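Local coordinates for putative lipoprotein (Bacteroides fragilis, PDB 3QNK) that probably binds glycans at the outer membrane as a SusD-like lipoprotein, helping a partner transporter take them up, at residues A401-G406 with K434-I439; E393-D398 with V415-Q420. One frame throughout, in Å; residues are numbered along the deposited sequence.

Contact 1: A401-G406 with K434-I439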
ATOM      1  N   ALA B 401     -22.281 -27.189 -12.668  1.00 52.06           N
ATOM      2  CA  ALA B 401     -22.937 -26.681 -13.872  1.00 52.52           C
ATOM      3  C   ALA B 401     -23.842 -27.730 -14.491  1.00 58.14           C
ATOM      4  O   ALA B 401     -24.935 -27.387 -14.934  1.00 59.27           O
ATOM      5  CB  ALA B 401     -21.910 -26.230 -14.880  1.00 53.52           C
ATOM      6  N   ARG B 402     -23.419 -29.004 -14.487  1.00 54.46           N
ATOM      7  CA  ARG B 402     -24.219 -30.094 -15.047  1.00 55.31           C
ATOM      8  C   ARG B 402     -25.499 -30.260 -14.293  1.00 61.34           C
ATOM      9  O   ARG B 402     -26.545 -30.374 -14.932  1.00 63.21           O
ATOM     10  CB  ARG B 402     -23.471 -31.415 -15.064  1.00 51.75           C
ATOM     11  CG  ARG B 402     -22.621 -31.504 -16.273  1.00 57.58           C
ATOM     12  CD  ARG B 402     -21.561 -32.561 -16.167  1.00 58.22           C
ATOM     13  NE  ARG B 402     -20.625 -32.382 -17.266  1.00 54.37           N
ATOM     14  CZ  ARG B 402     -20.749 -32.954 -18.452  1.00 66.29           C
ATOM     15  NH1 ARG B 402     -21.739 -33.810 -18.682  1.00 44.54           N
ATOM     16  NH2 ARG B 402     -19.879 -32.683 -19.420  1.00 52.44           N
ATOM     17  N   LEU B 403     -25.448 -30.219 -12.953  1.00 56.00           N
ATOM     18  CA  LEU B 403     -26.679 -30.358 -12.183  1.00 56.05           C
ATOM     19  C   LEU B 403     -27.669 -29.236 -12.513  1.00 61.00           C
ATOM     20  O   LEU B 403     -28.816 -29.530 -12.865  1.00 62.25           O
ATOM     21  CB  LEU B 403     -26.418 -30.397 -10.670  1.00 54.96           C
ATOM     22  CG  LEU B 403     -27.689 -30.586  -9.892  1.00 59.42           C
ATOM     23  CD1 LEU B 403     -27.767 -31.935  -9.312  1.00 60.52           C
ATOM     24  CD2 LEU B 403     -27.884 -29.499  -8.910  1.00 60.41           C
ATOM     25  N   GLU B 404     -27.210 -27.960 -12.459  1.00 55.43           N
ATOM     26  CA  GLU B 404     -28.049 -26.795 -12.738  1.00 54.75           C
ATOM     27  C   GLU B 404     -28.635 -26.803 -14.153  1.00 60.39           C
ATOM     28  O   GLU B 404     -29.669 -26.195 -14.385  1.00 61.72           O
ATOM     29  CB  GLU B 404     -27.270 -25.504 -12.501  1.00 55.06           C
ATOM     30  CG  GLU B 404     -26.779 -25.300 -11.072  1.00 58.92           C
ATOM     31  CD  GLU B 404     -27.796 -25.413  -9.948  1.00 73.40           C
ATOM     32  OE1 GLU B 404     -29.013 -25.226 -10.188  1.00 63.86           O
ATOM     33  OE2 GLU B 404     -27.358 -25.684  -8.808  1.00 63.38           O
ATOM     34  N   THR B 405     -28.000 -27.524 -15.064  1.00 57.77           N
ATOM     35  CA  THR B 405     -28.362 -27.724 -16.464  1.00 59.05           C
ATOM     36  C   THR B 405     -29.401 -28.866 -16.595  1.00 65.02           C
ATOM     37  O   THR B 405     -30.110 -28.925 -17.591  1.00 66.54           O
ATOM     38  CB  THR B 405     -27.022 -27.963 -17.194  1.00 65.48           C
ATOM     39  OG1 THR B 405     -26.549 -26.685 -17.587  1.00 71.02           O
ATOM     40  CG2 THR B 405     -27.077 -28.910 -18.381  1.00 60.67           C
ATOM     41  N   GLY B 406     -29.494 -29.735 -15.591  1.00 62.15           N
ATOM     42  CA  GLY B 406     -30.420 -30.867 -15.598  1.00 62.99           C
ATOM     43  C   GLY B 406     -29.778 -32.217 -15.874  1.00 67.41           C
ATOM     44  O   GLY B 406     -30.473 -33.232 -15.937  1.00 68.52           O
ATOM     45  N   LYS B 434     -31.314 -32.747  -3.621  1.00 50.78           N
ATOM     46  CA  LYS B 434     -30.470 -33.499  -2.699  1.00 48.19           C
ATOM     47  C   LYS B 434     -29.047 -33.628  -3.255  1.00 51.10           C
ATOM     48  O   LYS B 434     -28.087 -33.405  -2.511  1.00 50.56           O
ATOM     49  CB  LYS B 434     -31.064 -34.882  -2.408  1.00 49.37           C
ATOM     50  CG  LYS B 434     -32.257 -34.908  -1.441  1.00 36.60           C
ATOM     51  CD  LYS B 434     -32.546 -36.376  -1.170  1.00 58.17           C
ATOM     52  CE  LYS B 434     -33.889 -36.757  -0.609  1.00 69.46           C
ATOM     53  NZ  LYS B 434     -33.764 -38.029   0.170  1.00 80.11           N
ATOM     54  N   LEU B 435     -28.909 -33.934  -4.565  1.00 47.69           N
ATOM     55  CA  LEU B 435     -27.604 -34.068  -5.223  1.00 46.89           C
ATOM     56  C   LEU B 435     -26.832 -32.751  -5.207  1.00 53.22           C
ATOM     57  O   LEU B 435     -25.610 -32.775  -5.002  1.00 54.43           O
ATOM     58  CB  LEU B 435     -27.717 -34.608  -6.657  1.00 47.16           C
ATOM     59  CG  LEU B 435     -26.389 -34.935  -7.393  1.00 50.29           C
ATOM     60  CD1 LEU B 435     -25.509 -35.902  -6.585  1.00 48.58           C
ATOM     61  CD2 LEU B 435     -26.649 -35.423  -8.818  1.00 50.38           C
ATOM     62  N   ARG B 436     -27.535 -31.613  -5.354  1.00 50.09           N
ATOM     63  CA  ARG B 436     -26.896 -30.283  -5.306  1.00 49.34           C
ATOM     64  C   ARG B 436     -26.161 -30.086  -3.995  1.00 55.44           C
ATOM     65  O   ARG B 436     -25.014 -29.661  -4.005  1.00 56.33           O
ATOM     66  CB  ARG B 436     -27.919 -29.157  -5.510  1.00 44.75           C
ATOM     67  CG  ARG B 436     -27.341 -27.770  -5.326  1.00 40.59           C
ATOM     68  CD  ARG B 436     -28.143 -26.666  -5.987  1.00 41.23           C
ATOM     69  NE  ARG B 436     -29.575 -26.884  -5.819  1.00 55.67           N
ATOM     70  CZ  ARG B 436     -30.461 -26.916  -6.803  1.00 65.75           C
ATOM     71  NH1 ARG B 436     -30.088 -26.669  -8.054  1.00 51.81           N
ATOM     72  NH2 ARG B 436     -31.735 -27.154  -6.542  1.00 56.37           N
ATOM     73  N   GLU B 437     -26.793 -30.445  -2.879  1.00 51.99           N
ATOM     74  CA  GLU B 437     -26.170 -30.260  -1.584  1.00 51.20           C
ATOM     75  C   GLU B 437     -24.956 -31.157  -1.411  1.00 54.67           C
ATOM     76  O   GLU B 437     -23.956 -30.717  -0.848  1.00 53.69           O
ATOM     77  CB  GLU B 437     -27.182 -30.475  -0.446  1.00 53.11           C
ATOM     78  CG  GLU B 437     -28.365 -29.503  -0.474  1.00 70.54           C
ATOM     79  CD  GLU B 437     -28.109 -28.035  -0.811  1.00 93.35           C
ATOM     80  OE1 GLU B 437     -27.234 -27.413  -0.162  1.00 71.29           O
ATOM     81  OE2 GLU B 437     -28.802 -27.506  -1.715  1.00 86.29           O
ATOM     82  N   LEU B 438     -25.015 -32.380  -1.950  1.00 52.15           N
ATOM     83  CA  LEU B 438     -23.920 -33.340  -1.850  1.00 51.67           C
ATOM     84  C   LEU B 438     -22.656 -32.836  -2.596  1.00 56.98           C
ATOM     85  O   LEU B 438     -21.532 -32.992  -2.086  1.00 58.13           O
ATOM     86  CB  LEU B 438     -24.397 -34.694  -2.395  1.00 51.35           C
ATOM     87  CG  LEU B 438     -25.472 -35.385  -1.541  1.00 52.41           C
ATOM     88  CD1 LEU B 438     -26.125 -36.518  -2.277  1.00 51.27           C
ATOM     89  CD2 LEU B 438     -24.920 -35.855  -0.205  1.00 50.12           C
ATOM     90  N   ILE B 439     -22.863 -32.193  -3.771  1.00 50.32           N
ATOM     91  CA  ILE B 439     -21.806 -31.610  -4.609  1.00 48.23           C
ATOM     92  C   ILE B 439     -21.189 -30.449  -3.836  1.00 53.71           C
ATOM     93  O   ILE B 439     -19.963 -30.398  -3.662  1.00 55.70           O
ATOM     94  CB  ILE B 439     -22.349 -31.176  -6.006  1.00 50.40           C
ATOM     95  CG1 ILE B 439     -22.875 -32.390  -6.826  1.00 50.27           C
ATOM     96  CG2 ILE B 439     -21.283 -30.393  -6.776  1.00 52.51           C
ATOM     97  CD1 ILE B 439     -23.712 -32.066  -8.039  1.00 48.56           C
TER
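Arg436 NH1 is gripped by both oxygens of a single carboxylate, that of Glu404. The hydrogen bond runs from Arg436 NH1 to Glu404 OE2 over 3.0 Å with an N-H...O angle of 168°, and the salt bridge from Arg436 NH1 to Glu404 OE1 measures 2.8 Å. One nitrogen therefore serves two oxygens, an arrangement distinct from the side-by-side pairing in which two guanidinium nitrogens each take one oxygen. The carboxylate lies at the guanidinium edge with the two planes only 16° apart, and OE2 is approached on its syn side. Arg436 reaches this position through a kink at chi3 (40°) after an otherwise extended start, while the Glu404 chain bends at chi2. The guanidinium has a second acidic partner, since NH2 forms a salt bridge with Glu433, so its charge is shared between two carboxylates.

The ion pair borders an antiparallel packing of helix 391-405 against helix 432-446 within the alpha-helical part of the SusD fold, with segment axes 10.3 Å apart. Beneath it, Leu403 points into the interface and divides its methyls between two neighbours. Leu403 CD2 lies over the aliphatic base of Arg436, 3.4 Å from Arg436 CB, whereas Leu403 CD1 lies 3.7 Å from Leu435 CD2 as the two leucine side chains pass alongside one another, pointing opposite ways. Ile439 CD1 approaches lower on the same side chain, 4.1 Å from Leu403 CB. Ala411 of the intervening helix 408-420 touches both Leu403 and Ile439. Just beyond, helix 391-405 ends in a Schellman motif, with Gly406 adopting positive phi.

Contact 2: E393-D398 with V415-Q420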
ATOM      1  N   GLU B 393     -10.822 -29.147  -9.350  1.00 48.44           N
ATOM      2  CA  GLU B 393     -11.829 -28.114  -9.537  1.00 47.04           C
ATOM      3  C   GLU B 393     -12.613 -28.292 -10.827  1.00 54.64           C
ATOM      4  O   GLU B 393     -13.807 -27.977 -10.851  1.00 55.87           O
ATOM      5  CB  GLU B 393     -11.179 -26.743  -9.533  1.00 47.42           C
ATOM      6  CG  GLU B 393     -12.075 -25.699  -8.916  1.00 57.27           C
ATOM      7  CD  GLU B 393     -11.535 -24.290  -8.987  1.00 75.76           C
ATOM      8  OE1 GLU B 393     -10.410 -24.048  -8.477  1.00 51.97           O
ATOM      9  OE2 GLU B 393     -12.254 -23.427  -9.545  1.00 64.40           O
ATOM     10  N   ILE B 394     -11.952 -28.771 -11.908  1.00 50.86           N
ATOM     11  CA  ILE B 394     -12.598 -28.987 -13.198  1.00 51.40           C
ATOM     12  C   ILE B 394     -13.801 -29.906 -12.980  1.00 55.94           C
ATOM     13  O   ILE B 394     -14.910 -29.548 -13.355  1.00 56.69           O
ATOM     14  CB  ILE B 394     -11.582 -29.537 -14.234  1.00 56.10           C
ATOM     15  CG1 ILE B 394     -10.343 -28.615 -14.355  1.00 57.31           C
ATOM     16  CG2 ILE B 394     -12.202 -29.853 -15.595  1.00 55.72           C
ATOM     17  CD1 ILE B 394     -10.600 -27.136 -14.656  1.00 51.97           C
ATOM     18  N   TYR B 395     -13.600 -31.009 -12.257  1.00 51.76           N
ATOM     19  CA  TYR B 395     -14.638 -31.984 -11.971  1.00 50.98           C
ATOM     20  C   TYR B 395     -15.801 -31.392 -11.180  1.00 52.62           C
ATOM     21  O   TYR B 395     -16.966 -31.634 -11.528  1.00 53.08           O
ATOM     22  CB  TYR B 395     -14.043 -33.165 -11.214  1.00 51.67           C
ATOM     23  CG  TYR B 395     -13.103 -33.988 -12.059  1.00 54.25           C
ATOM     24  CD1 TYR B 395     -13.588 -34.947 -12.939  1.00 56.62           C
ATOM     25  CD2 TYR B 395     -11.723 -33.812 -11.978  1.00 55.20           C
ATOM     26  CE1 TYR B 395     -12.730 -35.705 -13.725  1.00 58.29           C
ATOM     27  CE2 TYR B 395     -10.851 -34.566 -12.762  1.00 56.94           C
ATOM     28  CZ  TYR B 395     -11.362 -35.512 -13.638  1.00 63.99           C
ATOM     29  OH  TYR B 395     -10.545 -36.295 -14.411  1.00 63.04           O
ATOM     30  N   LEU B 396     -15.493 -30.602 -10.146  1.00 45.87           N
ATOM     31  CA  LEU B 396     -16.496 -30.015  -9.259  1.00 43.51           C
ATOM     32  C   LEU B 396     -17.241 -28.840  -9.912  1.00 48.50           C
ATOM     33  O   LEU B 396     -18.446 -28.736  -9.723  1.00 47.43           O
ATOM     34  CB  LEU B 396     -15.859 -29.617  -7.917  1.00 42.33           C
ATOM     35  CG  LEU B 396     -15.506 -30.815  -7.013  1.00 46.12           C
ATOM     36  CD1 LEU B 396     -14.718 -30.402  -5.811  1.00 44.92           C
ATOM     37  CD2 LEU B 396     -16.737 -31.541  -6.561  1.00 47.81           C
ATOM     38  N   ASN B 397     -16.563 -28.020 -10.743  1.00 47.49           N
ATOM     39  CA  ASN B 397     -17.206 -26.950 -11.512  1.00 48.10           C
ATOM     40  C   ASN B 397     -18.152 -27.561 -12.537  1.00 54.11           C
ATOM     41  O   ASN B 397     -19.258 -27.070 -12.727  1.00 55.66           O
ATOM     42  CB  ASN B 397     -16.159 -26.076 -12.218  1.00 48.36           C
ATOM     43  CG  ASN B 397     -15.276 -25.270 -11.293  1.00 57.30           C
ATOM     44  OD1 ASN B 397     -15.471 -25.223 -10.083  1.00 45.63           O
ATOM     45  ND2 ASN B 397     -14.291 -24.596 -11.854  1.00 50.46           N
ATOM     46  N   ASP B 398     -17.717 -28.660 -13.168  1.00 51.22           N
ATOM     47  CA  ASP B 398     -18.487 -29.416 -14.142  1.00 52.86           C
ATOM     48  C   ASP B 398     -19.719 -30.042 -13.459  1.00 55.46           C
ATOM     49  O   ASP B 398     -20.828 -29.907 -13.981  1.00 54.60           O
ATOM     50  CB  ASP B 398     -17.599 -30.506 -14.796  1.00 56.55           C
ATOM     51  CG  ASP B 398     -18.055 -31.042 -16.150  1.00 68.74           C
ATOM     52  OD1 ASP B 398     -18.852 -30.354 -16.825  1.00 70.10           O
ATOM     53  OD2 ASP B 398     -17.581 -32.139 -16.552  1.00 71.41           O
ATOM     54  N   VAL B 415     -18.703 -35.603  -9.830  1.00 53.25           N
ATOM     55  CA  VAL B 415     -18.386 -35.468  -8.404  1.00 51.53           C
ATOM     56  C   VAL B 415     -17.807 -36.793  -7.845  1.00 56.01           C
ATOM     57  O   VAL B 415     -16.947 -36.765  -6.957  1.00 55.06           O
ATOM     58  CB  VAL B 415     -19.601 -34.939  -7.572  1.00 55.30           C
ATOM     59  CG1 VAL B 415     -20.745 -35.955  -7.487  1.00 56.15           C
ATOM     60  CG2 VAL B 415     -19.179 -34.494  -6.183  1.00 53.93           C
ATOM     61  N   ASN B 416     -18.234 -37.944  -8.397  1.00 54.61           N
ATOM     62  CA  ASN B 416     -17.750 -39.244  -7.937  1.00 54.15           C
ATOM     63  C   ASN B 416     -16.287 -39.473  -8.342  1.00 59.25           C
ATOM     64  O   ASN B 416     -15.640 -40.307  -7.741  1.00 60.47           O
ATOM     65  CB  ASN B 416     -18.666 -40.374  -8.399  1.00 54.05           C
ATOM     66  CG  ASN B 416     -19.948 -40.465  -7.589  1.00 59.94           C
ATOM     67  OD1 ASN B 416     -20.020 -39.990  -6.455  1.00 54.95           O
ATOM     68  ND2 ASN B 416     -21.007 -41.043  -8.154  1.00 41.14           N
HETATM   69  N   MSE B 417     -15.735 -38.671  -9.257  1.00 56.38           N
HETATM   70  CA  MSE B 417     -14.308 -38.741  -9.598  1.00 55.65           C
HETATM   71  C   MSE B 417     -13.471 -38.262  -8.409  1.00 57.13           C
HETATM   72  O   MSE B 417     -12.447 -38.860  -8.084  1.00 57.09           O
HETATM   73  CB  MSE B 417     -14.015 -37.879 -10.830  1.00 57.75           C
HETATM   74  CG  MSE B 417     -14.544 -38.483 -12.099  1.00 65.53           C
HETATM   75 SE   MSE B 417     -13.579 -40.098 -12.603  0.75 74.08          SE
HETATM   76  CE  MSE B 417     -11.743 -39.416 -12.752  1.00 69.92           C
ATOM     77  N   ILE B 418     -13.953 -37.213  -7.733  1.00 53.47           N
ATOM     78  CA  ILE B 418     -13.325 -36.596  -6.555  1.00 52.93           C
ATOM     79  C   ILE B 418     -13.378 -37.562  -5.344  1.00 57.84           C
ATOM     80  O   ILE B 418     -12.386 -37.690  -4.603  1.00 57.57           O
ATOM     81  CB  ILE B 418     -13.984 -35.227  -6.281  1.00 54.15           C
ATOM     82  CG1 ILE B 418     -13.747 -34.245  -7.459  1.00 54.10           C
ATOM     83  CG2 ILE B 418     -13.567 -34.613  -4.945  1.00 54.36           C
ATOM     84  CD1 ILE B 418     -12.325 -34.146  -8.001  1.00 57.50           C
ATOM     85  N   ARG B 419     -14.514 -38.257  -5.183  1.00 53.75           N
ATOM     86  CA  ARG B 419     -14.705 -39.244  -4.122  1.00 53.31           C
ATOM     87  C   ARG B 419     -13.888 -40.508  -4.400  1.00 57.91           C
ATOM     88  O   ARG B 419     -13.299 -41.071  -3.479  1.00 59.15           O
ATOM     89  CB  ARG B 419     -16.190 -39.625  -3.960  1.00 51.30           C
ATOM     90  CG  ARG B 419     -17.163 -38.479  -3.988  1.00 45.64           C
ATOM     91  CD  ARG B 419     -18.484 -38.989  -3.483  1.00 54.50           C
ATOM     92  NE  ARG B 419     -18.619 -38.606  -2.086  1.00 60.70           N
ATOM     93  CZ  ARG B 419     -18.870 -39.436  -1.091  1.00 60.22           C
ATOM     94  NH1 ARG B 419     -19.098 -40.714  -1.325  1.00 54.19           N
ATOM     95  NH2 ARG B 419     -18.920 -38.992   0.136  1.00 57.01           N
ATOM     96  N   GLN B 420     -13.872 -40.968  -5.650  1.00 54.05           N
ATOM     97  CA  GLN B 420     -13.096 -42.152  -6.014  1.00 55.56           C
ATOM     98  C   GLN B 420     -11.625 -41.957  -5.686  1.00 56.75           C
ATOM     99  O   GLN B 420     -10.994 -42.904  -5.230  1.00 57.06           O
ATOM    100  CB  GLN B 420     -13.243 -42.515  -7.511  1.00 58.36           C
ATOM    101  CG  GLN B 420     -14.514 -43.300  -7.866  1.00 86.12           C
ATOM    102  CD  GLN B 420     -14.795 -43.346  -9.375  1.00106.81           C
ATOM    103  OE1 GLN B 420     -15.941 -43.078  -9.850  1.00 95.06           O
ATOM    104  NE2 GLN B 420     -13.755 -43.722 -10.157  1.00 91.92           N
TER
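A helical hairpin brings together helix 391-405 and helix 408-420, joined by a short turn, and this contact lies toward the ends of the hairpin remote from that turn. The segment axes approach to 8.6 Å and make an angle of 143°, so the two helices run antiparallel but markedly inclined.

The interface is apolar. Tyr395 lays its side chain across two residues of the opposing helix. Its CD1 is 3.6 Å from CB of Met417, a selenomethionine, and the bent chain of that residue follows the ring outward until CE stands 3.7 Å from Tyr395 OH. On the same side of the ring plane, nearer the CB end, Ile418 CD1 lies 3.8 Å from Tyr395 CB. Ile418 also meets the next residue along, its CG1 being 3.9 Å from Leu396 CG. With Val415 CG2 turned anti to its own backbone nitrogen (CG1 at chi1 68°), that methyl comes 3.9 Å from Leu396 CD2 and extends the apolar row.

Glu442 of helix 432-446 touches Val415 and Ile418. Within its own helix Tyr395 meets Tyr391 edge-to-face, and from helix 198-209 Tyr209 meets the ring with the planes at about 50°. Apolar packing between consecutive antiparallel helices is consistent with the alpha-alpha superhelix of SusD-family proteins, which belong to the TPR clan.

Contact 1 and contact 2 illustrate how one helix can serve two partners at different levels. Both draw on helix 391-405, contact 2 nearer its start and contact 1 at its end, and their centres are 12 Å apart. The partner helices, 408-420 and 432-446, follow each other in the chain and themselves touch: Ile439 CG1 of contact 1 lies 4.2 Å from Val415 CG1 of contact 2, so the two apolar clusters are continuous. Arg402 and Asp398 add a salt bridge along the shared helix. Contact 1 pairs helices separated by an intervening one, whereas contact 2 pairs chain neighbours; together they bind three helices into one bundle.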